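Local coordinates for glycerophosphoryl diester phosphodiesterase (Parabacteroides distasonis, PDB 3MZ2), which probably hydrolyses glycerophosphodiesters, releasing an alcohol and glycerol 3-phosphate, at residues 62-76 against 133-146. Sequence-based numbering, arbitrary orientation.
Sequences ATFEIDPRLTKDSVI and TILILDKKDVPMER. With SO4 (sulfate ion), chain E.
Phe64, Glu65 and Ile66 pair in parallel with Leu135, Ile136 and Leu137, joining two neighbouring staves of the TIM barrel. Four backbone bonds zip them together: Phe64 N to Ile134 O, Ile136 N to Phe64 O, Ile66 N to Ile136 O and Asp138 N to Ile66 O. At the start of the pair, the Thr133 hydroxyl donates to an in-plane lone pair of Ala62 O (OG1 to O, 2.6 Å).

Apolar packing lies on the face carrying Phe64 and Ile66, toward helix 122-129. Ile66 and Leu137 run side by side, CD1 to CD2 3.7 Å, while CD1 of Ile66 also reaches CD1 of Leu135.

Charges gather at the C-terminal ends of the strands. In the conformer modelled here, Lys140 curls back, bent at chi2 (-78°) and chi4 (-61°), bringing NZ to the anti side of Asp67 OD1 at 2.8 Å, tilted well out of the carboxylate plane, and, more weakly, to Asp138 OD2. Glu65 OE2 and Asp138 OD2 are two acceptors 3.4 Å apart with no bond between them, a repulsion the ammonium beside Asp138 would probably offset in part; Glu65 OE1 accepts from Arg38 N. A sulfate ion, probably from the crystallisation liquor, lies about 4 Å from the Asp67 side chain, consistent with an anion-binding pocket at this end of the barrel.

Beyond Asp138 the direct backbone pairing ends and water bridges the segments, one molecule linking Pro68 O with the amides of Lys140 and Val142. Asp141 OD1 turns its syn lone pair to Leu70 N. Val142 CG2 packs against Leu70 CD2 and Ile76 CG1. Arg146 stretches from helix 144-153, one guanidinium face against Ile76 CD1, which sits toward the rim. NH1 and NH2 of Arg146 both grip Ser74 O at 2.9 Å, with the oxygen only 4° out of the guanidinium plane; an alanine here would probably leave Ser74 O without these two donors and uncover that flank of Ile76. Leu70 CD2 lies 3.5 Å from Arg146 NH1.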
ATOM      1  N   ALA A  62     -24.587  -5.823  -8.266  1.00 11.91           N
ATOM      2  CA  ALA A  62     -23.480  -5.187  -7.596  1.00 10.82           C
ATOM      3  C   ALA A  62     -22.222  -5.374  -8.449  1.00 11.52           C
ATOM      4  O   ALA A  62     -22.158  -6.272  -9.272  1.00 13.68           O
ATOM      5  CB  ALA A  62     -23.269  -5.799  -6.198  1.00 11.98           C
ATOM      6  N   THR A  63     -21.245  -4.510  -8.204  1.00 10.72           N
ATOM      7  CA  THR A  63     -19.868  -4.686  -8.611  1.00 10.56           C
ATOM      8  C   THR A  63     -19.109  -5.198  -7.397  1.00 10.96           C
ATOM      9  O   THR A  63     -19.642  -5.200  -6.291  1.00 10.53           O
ATOM     10  CB  THR A  63     -19.228  -3.392  -9.077  1.00 11.00           C
ATOM     11  OG1 THR A  63     -19.377  -2.408  -8.045  1.00 10.32           O
ATOM     12  CG2 THR A  63     -19.923  -2.896 -10.358  1.00 11.68           C
ATOM     13  N   PHE A  64     -17.906  -5.708  -7.621  1.00 10.17           N
ATOM     14  CA  PHE A  64     -17.099  -6.276  -6.531  1.00 11.45           C
ATOM     15  C   PHE A  64     -15.682  -5.709  -6.542  1.00 12.13           C
ATOM     16  O   PHE A  64     -14.957  -5.863  -7.503  1.00 11.88           O
ATOM     17  CB  PHE A  64     -17.076  -7.817  -6.630  1.00 11.48           C
ATOM     18  CG  PHE A  64     -18.455  -8.436  -6.519  1.00 11.63           C
ATOM     19  CD1 PHE A  64     -19.088  -8.434  -5.311  1.00 13.27           C
ATOM     20  CD2 PHE A  64     -19.127  -8.894  -7.603  1.00 13.92           C
ATOM     21  CE1 PHE A  64     -20.363  -8.982  -5.168  1.00 11.61           C
ATOM     22  CE2 PHE A  64     -20.420  -9.421  -7.479  1.00 14.58           C
ATOM     23  CZ  PHE A  64     -21.054  -9.424  -6.247  1.00 13.41           C
ATOM     24  N   GLU A  65     -15.299  -5.147  -5.410  1.00 11.89           N
ATOM     25  CA  GLU A  65     -13.957  -4.638  -5.185  1.00 12.45           C
ATOM     26  C   GLU A  65     -13.196  -5.783  -4.520  1.00 11.99           C
ATOM     27  O   GLU A  65     -13.670  -6.358  -3.552  1.00 13.01           O
ATOM     28  CB  GLU A  65     -14.059  -3.438  -4.254  1.00 13.18           C
ATOM     29  CG  GLU A  65     -12.714  -2.803  -4.015  1.00 16.47           C
ATOM     30  CD  GLU A  65     -11.999  -3.265  -2.776  1.00 22.39           C
ATOM     31  OE1 GLU A  65     -12.535  -4.053  -1.974  1.00 25.21           O
ATOM     32  OE2 GLU A  65     -10.850  -2.793  -2.612  1.00 27.73           O
ATOM     33  N   ILE A  66     -12.055  -6.182  -5.080  1.00 11.24           N
ATOM     34  CA  ILE A  66     -11.360  -7.377  -4.647  1.00 11.45           C
ATOM     35  C   ILE A  66      -9.869  -7.092  -4.452  1.00 11.20           C
ATOM     36  O   ILE A  66      -9.336  -6.054  -4.911  1.00 11.71           O
ATOM     37  CB  ILE A  66     -11.628  -8.546  -5.656  1.00 11.13           C
ATOM     38  CG1 ILE A  66     -11.131  -8.199  -7.057  1.00 10.89           C
ATOM     39  CG2 ILE A  66     -13.143  -8.846  -5.686  1.00  9.46           C
ATOM     40  CD1 ILE A  66     -11.305  -9.294  -8.145  1.00 12.37           C
ATOM     41  N   ASP A  67      -9.195  -8.039  -3.795  1.00 11.80           N
ATOM     42  CA  ASP A  67      -7.819  -7.889  -3.326  1.00 11.90           C
ATOM     43  C   ASP A  67      -6.852  -8.908  -3.965  1.00 12.82           C
ATOM     44  O   ASP A  67      -6.600  -9.972  -3.390  1.00 13.24           O
ATOM     45  CB  ASP A  67      -7.776  -8.054  -1.782  1.00 12.89           C
ATOM     46  CG  ASP A  67      -8.648  -7.037  -1.068  1.00 14.67           C
ATOM     47  OD1 ASP A  67      -8.316  -5.838  -1.193  1.00 19.24           O
ATOM     48  OD2 ASP A  67      -9.621  -7.432  -0.403  1.00 16.44           O
ATOM     49  N   PRO A  68      -6.294  -8.587  -5.149  1.00 13.81           N
ATOM     50  CA  PRO A  68      -5.327  -9.470  -5.802  1.00 12.55           C
ATOM     51  C   PRO A  68      -3.969  -9.420  -5.116  1.00 12.48           C
ATOM     52  O   PRO A  68      -3.481  -8.348  -4.753  1.00 12.92           O
ATOM     53  CB  PRO A  68      -5.228  -8.940  -7.244  1.00 13.57           C
ATOM     54  CG  PRO A  68      -6.091  -7.760  -7.334  1.00 15.42           C
ATOM     55  CD  PRO A  68      -6.567  -7.389  -5.953  1.00 13.55           C
ATOM     56  N   ARG A  69      -3.396 -10.591  -4.882  1.00 11.30           N
ATOM     57  CA  ARG A  69      -2.063 -10.691  -4.330  1.00 12.57           C
ATOM     58  C   ARG A  69      -1.414 -12.013  -4.759  1.00 13.11           C
ATOM     59  O   ARG A  69      -2.050 -12.913  -5.296  1.00 14.28           O
ATOM     60  CB  ARG A  69      -2.048 -10.566  -2.793  1.00 13.90           C
ATOM     61  CG  ARG A  69      -2.731 -11.669  -2.070  1.00 15.38           C
ATOM     62  CD  ARG A  69      -2.399 -11.715  -0.566  1.00 15.30           C
ATOM     63  NE  ARG A  69      -2.652 -10.456   0.176  1.00 16.33           N
ATOM     64  CZ  ARG A  69      -1.702  -9.653   0.630  1.00 17.71           C
ATOM     65  NH1 ARG A  69      -0.425  -9.889   0.370  1.00 18.37           N
ATOM     66  NH2 ARG A  69      -2.053  -8.562   1.295  1.00 19.32           N
ATOM     67  N   LEU A  70      -0.136 -12.102  -4.495  1.00 14.39           N
ATOM     68  CA  LEU A  70       0.710 -13.135  -5.078  1.00 15.01           C
ATOM     69  C   LEU A  70       1.028 -14.317  -4.158  1.00 15.56           C
ATOM     70  O   LEU A  70       1.311 -14.161  -2.973  1.00 15.63           O
ATOM     71  CB  LEU A  70       2.035 -12.497  -5.521  1.00 15.55           C
ATOM     72  CG  LEU A  70       2.020 -11.502  -6.653  1.00 15.72           C
ATOM     73  CD1 LEU A  70       3.413 -10.835  -6.832  1.00 17.98           C
ATOM     74  CD2 LEU A  70       1.534 -12.194  -7.936  1.00 16.87           C
ATOM     75  N   THR A  71       1.039 -15.503  -4.739  1.00 16.47           N
ATOM     76  CA  THR A  71       1.471 -16.716  -4.051  1.00 16.70           C
ATOM     77  C   THR A  71       2.968 -16.877  -4.189  1.00 17.13           C
ATOM     78  O   THR A  71       3.629 -16.075  -4.879  1.00 16.88           O
ATOM     79  CB  THR A  71       0.823 -17.948  -4.683  1.00 16.19           C
ATOM     80  OG1 THR A  71       1.281 -18.078  -6.034  1.00 17.43           O
ATOM     81  CG2 THR A  71      -0.712 -17.846  -4.673  1.00 15.30           C
ATOM     82  N   LYS A  72       3.496 -17.941  -3.597  1.00 18.34           N
ATOM     83  CA  LYS A  72       4.938 -18.238  -3.707  0.50 19.94           C
ATOM     84  C   LYS A  72       5.337 -18.455  -5.157  1.00 20.35           C
ATOM     85  O   LYS A  72       6.456 -18.120  -5.552  1.00 21.72           O
ATOM     86  CB  LYS A  72       5.313 -19.482  -2.897  0.50 20.63           C
ATOM     87  CG  LYS A  72       6.810 -19.806  -2.972  0.50 21.91           C
ATOM     88  CD  LYS A  72       7.189 -21.083  -2.256  0.50 24.14           C
ATOM     89  CE  LYS A  72       8.726 -21.228  -2.159  0.50 25.95           C
ATOM     90  NZ  LYS A  72       9.187 -22.637  -1.901  0.50 28.24           N
ATOM     91  N   ASP A  73       4.428 -19.050  -5.941  1.00 20.47           N
ATOM     92  CA  ASP A  73       4.689 -19.293  -7.373  1.00 21.01           C
ATOM     93  C   ASP A  73       4.100 -18.213  -8.320  1.00 20.31           C
ATOM     94  O   ASP A  73       3.874 -18.485  -9.505  1.00 19.77           O
ATOM     95  CB  ASP A  73       4.324 -20.740  -7.802  1.00 22.17           C
ATOM     96  CG  ASP A  73       2.907 -21.159  -7.445  1.00 23.59           C
ATOM     97  OD1 ASP A  73       2.252 -20.501  -6.599  1.00 20.53           O
ATOM     98  OD2 ASP A  73       2.481 -22.205  -8.010  1.00 22.96           O
ATOM     99  N   SER A  74       3.843 -17.011  -7.770  1.00 18.78           N
ATOM    100  CA  SER A  74       3.519 -15.817  -8.546  0.70 19.04           C
ATOM    101  C   SER A  74       2.138 -15.916  -9.261  1.00 17.36           C
ATOM    102  O   SER A  74       1.895 -15.242 -10.276  1.00 17.54           O
ATOM    103  CB  SER A  74       4.671 -15.488  -9.514  0.70 19.65           C
ATOM    104  OG  SER A  74       5.811 -15.022  -8.784  0.70 20.11           O
ATOM    105  N   VAL A  75       1.263 -16.759  -8.707  1.00 17.09           N
ATOM    106  CA  VAL A  75      -0.121 -16.838  -9.096  1.00 15.37           C
ATOM    107  C   VAL A  75      -0.839 -15.709  -8.354  1.00 15.14           C
ATOM    108  O   VAL A  75      -0.583 -15.485  -7.175  1.00 14.98           O
ATOM    109  CB  VAL A  75      -0.705 -18.201  -8.757  1.00 15.80           C
ATOM    110  CG1 VAL A  75      -2.216 -18.272  -9.093  1.00 15.35           C
ATOM    111  CG2 VAL A  75       0.086 -19.286  -9.517  1.00 16.94           C
ATOM    112  N   ILE A  76      -1.704 -14.991  -9.062  1.00 13.14           N
ATOM    113  CA  ILE A  76      -2.537 -13.980  -8.422  1.00 12.28           C
ATOM    114  C   ILE A  76      -3.826 -14.610  -7.857  1.00 12.34           C
ATOM    115  O   ILE A  76      -4.656 -15.175  -8.604  1.00 13.06           O
ATOM    116  CB  ILE A  76      -2.914 -12.820  -9.381  1.00 10.85           C
ATOM    117  CG1 ILE A  76      -1.680 -12.205 -10.020  1.00 15.06           C
ATOM    118  CG2 ILE A  76      -3.742 -11.742  -8.635  1.00 10.85           C
ATOM    119  CD1 ILE A  76      -2.038 -11.368 -11.204  1.00 16.87           C
ATOM    120  N   THR A 133     -21.005  -8.983 -13.998  1.00 12.70           N
ATOM    121  CA  THR A 133     -20.680  -7.890 -13.100  1.00 12.70           C
ATOM    122  C   THR A 133     -19.370  -7.208 -13.573  1.00 11.21           C
ATOM    123  O   THR A 133     -18.885  -7.462 -14.666  1.00 12.22           O
ATOM    124  CB  THR A 133     -20.553  -8.425 -11.635  1.00 13.11           C
ATOM    125  OG1 THR A 133     -20.338  -7.332 -10.717  1.00 16.93           O
ATOM    126  CG2 THR A 133     -19.417  -9.411 -11.485  1.00 13.29           C
ATOM    127  N   ILE A 134     -18.834  -6.331 -12.749  1.00 12.27           N
ATOM    128  CA  ILE A 134     -17.580  -5.655 -12.987  1.00 11.51           C
ATOM    129  C   ILE A 134     -16.771  -5.864 -11.734  1.00 11.92           C
ATOM    130  O   ILE A 134     -17.292  -5.703 -10.632  1.00 11.87           O
ATOM    131  CB  ILE A 134     -17.790  -4.133 -13.154  1.00 12.79           C
ATOM    132  CG1 ILE A 134     -18.800  -3.817 -14.224  1.00 13.29           C
ATOM    133  CG2 ILE A 134     -16.438  -3.380 -13.413  1.00 12.46           C
ATOM    134  CD1 ILE A 134     -19.398  -2.480 -14.107  1.00 18.25           C
ATOM    135  N   LEU A 135     -15.508  -6.235 -11.867  1.00  9.87           N
ATOM    136  CA  LEU A 135     -14.612  -6.337 -10.754  1.00 11.33           C
ATOM    137  C   LEU A 135     -13.766  -5.072 -10.670  1.00 11.63           C
ATOM    138  O   LEU A 135     -13.436  -4.435 -11.703  1.00 12.28           O
ATOM    139  CB  LEU A 135     -13.686  -7.556 -10.979  1.00 11.70           C
ATOM    140  CG  LEU A 135     -14.351  -8.921 -11.205  1.00 11.82           C
ATOM    141  CD1 LEU A 135     -13.285  -9.987 -11.474  1.00 11.95           C
ATOM    142  CD2 LEU A 135     -15.256  -9.266 -10.052  1.00 11.81           C
ATOM    143  N   ILE A 136     -13.376  -4.707  -9.464  1.00 10.52           N
ATOM    144  CA  ILE A 136     -12.599  -3.511  -9.217  1.00 10.87           C
ATOM    145  C   ILE A 136     -11.375  -3.914  -8.396  1.00 11.12           C
ATOM    146  O   ILE A 136     -11.508  -4.408  -7.267  1.00 10.13           O
ATOM    147  CB  ILE A 136     -13.417  -2.427  -8.492  1.00 10.93           C
ATOM    148  CG1 ILE A 136     -14.713  -2.162  -9.269  1.00 12.14           C
ATOM    149  CG2 ILE A 136     -12.515  -1.132  -8.356  1.00 11.20           C
ATOM    150  CD1 ILE A 136     -15.728  -1.152  -8.568  1.00 13.06           C
ATOM    151  N   LEU A 137     -10.199  -3.795  -8.995  1.00 11.50           N
ATOM    152  CA  LEU A 137      -8.970  -4.316  -8.410  1.00 11.40           C
ATOM    153  C   LEU A 137      -8.302  -3.300  -7.484  1.00 13.48           C
ATOM    154  O   LEU A 137      -7.818  -2.230  -7.916  1.00 15.00           O
ATOM    155  CB  LEU A 137      -7.948  -4.735  -9.473  1.00 11.33           C
ATOM    156  CG  LEU A 137      -8.456  -5.719 -10.548  1.00 11.40           C
ATOM    157  CD1 LEU A 137      -7.277  -6.184 -11.451  1.00 12.55           C
ATOM    158  CD2 LEU A 137      -9.215  -6.914  -9.972  1.00 13.03           C
ATOM    159  N   ASP A 138      -8.181  -3.674  -6.219  1.00 14.38           N
ATOM    160  CA  ASP A 138      -7.362  -2.893  -5.297  1.00 17.15           C
ATOM    161  C   ASP A 138      -5.891  -3.319  -5.531  1.00 17.84           C
ATOM    162  O   ASP A 138      -5.600  -4.179  -6.368  1.00 20.19           O
ATOM    163  CB  ASP A 138      -7.843  -3.134  -3.861  1.00 17.68           C
ATOM    164  CG  ASP A 138      -7.367  -2.064  -2.879  1.00 23.98           C
ATOM    165  OD1 ASP A 138      -6.808  -1.033  -3.308  1.00 30.22           O
ATOM    166  OD2 ASP A 138      -7.583  -2.276  -1.665  1.00 29.45           O
ATOM    167  N   LYS A 139      -4.957  -2.668  -4.875  1.00 18.70           N
ATOM    168  CA  LYS A 139      -3.534  -2.907  -5.041  0.50 19.59           C
ATOM    169  C   LYS A 139      -3.010  -3.502  -3.748  1.00 20.11           C
ATOM    170  O   LYS A 139      -3.182  -2.853  -2.699  1.00 20.33           O
ATOM    171  CB  LYS A 139      -2.852  -1.539  -5.310  0.50 20.17           C
ATOM    172  CG  LYS A 139      -1.316  -1.470  -5.121  0.50 22.69           C
ATOM    173  CD  LYS A 139      -0.769  -0.127  -5.619  0.50 24.84           C
ATOM    174  CE  LYS A 139       0.728  -0.154  -5.916  0.50 26.98           C
ATOM    175  NZ  LYS A 139       1.087   0.911  -6.907  0.50 27.51           N
ATOM    176  N   LYS A 140      -2.379  -4.679  -3.836  1.00 19.75           N
ATOM    177  CA  LYS A 140      -1.577  -5.230  -2.757  0.50 19.98           C
ATOM    178  C   LYS A 140      -0.144  -5.349  -3.282  1.00 19.60           C
ATOM    179  O   LYS A 140       0.562  -4.348  -3.367  1.00 21.08           O
ATOM    180  CB  LYS A 140      -2.144  -6.584  -2.280  0.50 20.20           C
ATOM    181  CG  LYS A 140      -3.616  -6.548  -1.833  0.50 21.04           C
ATOM    182  CD  LYS A 140      -3.790  -5.957  -0.443  0.50 21.99           C
ATOM    183  CE  LYS A 140      -5.243  -5.687  -0.155  0.50 22.58           C
ATOM    184  NZ  LYS A 140      -5.797  -4.716  -1.131  0.50 22.85           N
ATOM    185  N   ASP A 141       0.295  -6.551  -3.675  1.00 17.92           N
ATOM    186  CA  ASP A 141       1.670  -6.726  -4.129  1.00 18.08           C
ATOM    187  C   ASP A 141       1.831  -7.119  -5.621  1.00 17.89           C
ATOM    188  O   ASP A 141       2.947  -7.495  -6.027  1.00 19.37           O
ATOM    189  CB  ASP A 141       2.425  -7.737  -3.213  1.00 18.88           C
ATOM    190  CG  ASP A 141       1.854  -9.137  -3.248  1.00 19.30           C
ATOM    191  OD1 ASP A 141       0.859  -9.374  -3.943  1.00 17.56           O
ATOM    192  OD2 ASP A 141       2.422 -10.015  -2.560  1.00 21.51           O
ATOM    193  N   VAL A 142       0.753  -7.098  -6.421  1.00 17.11           N
ATOM    194  CA  VAL A 142       0.912  -7.332  -7.861  1.00 16.78           C
ATOM    195  C   VAL A 142       1.469  -6.054  -8.502  1.00 17.41           C
ATOM    196  O   VAL A 142       0.913  -4.981  -8.287  1.00 17.93           O
ATOM    197  CB  VAL A 142      -0.406  -7.749  -8.585  1.00 15.87           C
ATOM    198  CG1 VAL A 142      -0.130  -7.970 -10.078  1.00 16.60           C
ATOM    199  CG2 VAL A 142      -0.978  -9.026  -7.924  1.00 15.88           C
ATOM    200  N   PRO A 143       2.585  -6.181  -9.275  1.00 18.86           N
ATOM    201  CA  PRO A 143       3.078  -4.984  -9.937  1.00 19.15           C
ATOM    202  C   PRO A 143       2.053  -4.378 -10.873  1.00 18.15           C
ATOM    203  O   PRO A 143       1.350  -5.125 -11.564  1.00 15.95           O
ATOM    204  CB  PRO A 143       4.312  -5.478 -10.712  1.00 20.59           C
ATOM    205  CG  PRO A 143       4.721  -6.802 -10.026  1.00 21.82           C
ATOM    206  CD  PRO A 143       3.417  -7.375  -9.561  1.00 20.20           C
HETATM  207  N   MSE A 144       1.983  -3.049 -10.857  1.00 16.83           N
HETATM  208  CA  MSE A 144       1.091  -2.318 -11.764  0.50 16.92           C
HETATM  209  C   MSE A 144       1.245  -2.718 -13.215  1.00 15.09           C
HETATM  210  O   MSE A 144       0.244  -2.842 -13.903  1.00 13.35           O
HETATM  211  CB  MSE A 144       1.293  -0.812 -11.644  0.50 17.78           C
HETATM  212  CG  MSE A 144       2.692  -0.350 -11.979  0.50 20.37           C
HETATM  213 SE   MSE A 144       2.936   1.514 -11.473  0.38 30.58          SE
HETATM  214  CE  MSE A 144       1.931   1.465  -9.802  0.50  7.53           C
ATOM    215  N   GLU A 145       2.465  -2.925 -13.701  1.00 15.41           N
ATOM    216  CA  GLU A 145       2.622  -3.348 -15.101  0.50 15.63           C
ATOM    217  C   GLU A 145       1.964  -4.709 -15.353  1.00 14.83           C
ATOM    218  O   GLU A 145       1.399  -4.924 -16.421  1.00 14.34           O
ATOM    219  CB  GLU A 145       4.094  -3.340 -15.527  0.50 16.89           C
ATOM    220  CG  GLU A 145       4.385  -3.747 -16.991  0.50 20.74           C
ATOM    221  CD  GLU A 145       4.320  -2.594 -18.008  0.50 24.19           C
ATOM    222  OE1 GLU A 145       4.421  -1.414 -17.622  0.50 27.36           O
ATOM    223  OE2 GLU A 145       4.194  -2.882 -19.212  0.50 28.54           O
ATOM    224  N   ARG A 146       2.024  -5.609 -14.380  1.00 14.14           N
ATOM    225  CA  ARG A 146       1.435  -6.934 -14.548  1.00 14.30           C
ATOM    226  C   ARG A 146      -0.065  -6.825 -14.626  1.00 13.06           C
ATOM    227  O   ARG A 146      -0.713  -7.476 -15.468  1.00 14.40           O
ATOM    228  CB  ARG A 146       1.794  -7.884 -13.385  1.00 15.01           C
ATOM    229  CG  ARG A 146       1.420  -9.310 -13.727  1.00 15.54           C
ATOM    230  CD  ARG A 146       2.019 -10.304 -12.831  1.00 19.60           C
ATOM    231  NE  ARG A 146       1.308 -11.553 -12.999  1.00 16.72           N
ATOM    232  CZ  ARG A 146       1.515 -12.614 -12.251  1.00 16.58           C
ATOM    233  NH1 ARG A 146       2.445 -12.596 -11.295  1.00 17.28           N
ATOM    234  NH2 ARG A 146       0.798 -13.688 -12.470  1.00 16.74           N
TER
HETATM  235  S   SO4 E   7       4.707  -1.267  -8.946  1.00 50.46           S
HETATM  236  O1  SO4 E   7       5.531  -1.438  -7.749  1.00 52.13           O
HETATM  237  O2  SO4 E   7       3.294  -1.507  -8.668  1.00 50.67           O
HETATM  238  O3  SO4 E   7       4.831   0.097  -9.453  1.00 52.09           O
HETATM  239  O4  SO4 E   7       5.188  -2.215  -9.939  1.00 51.69           O
HETATM  240  O   HOH W   1      -2.154  -6.293  -6.032  1.00 15.38           O
HETATM  241  O   HOH W   2       1.101 -11.900  -1.307  1.00 14.23           O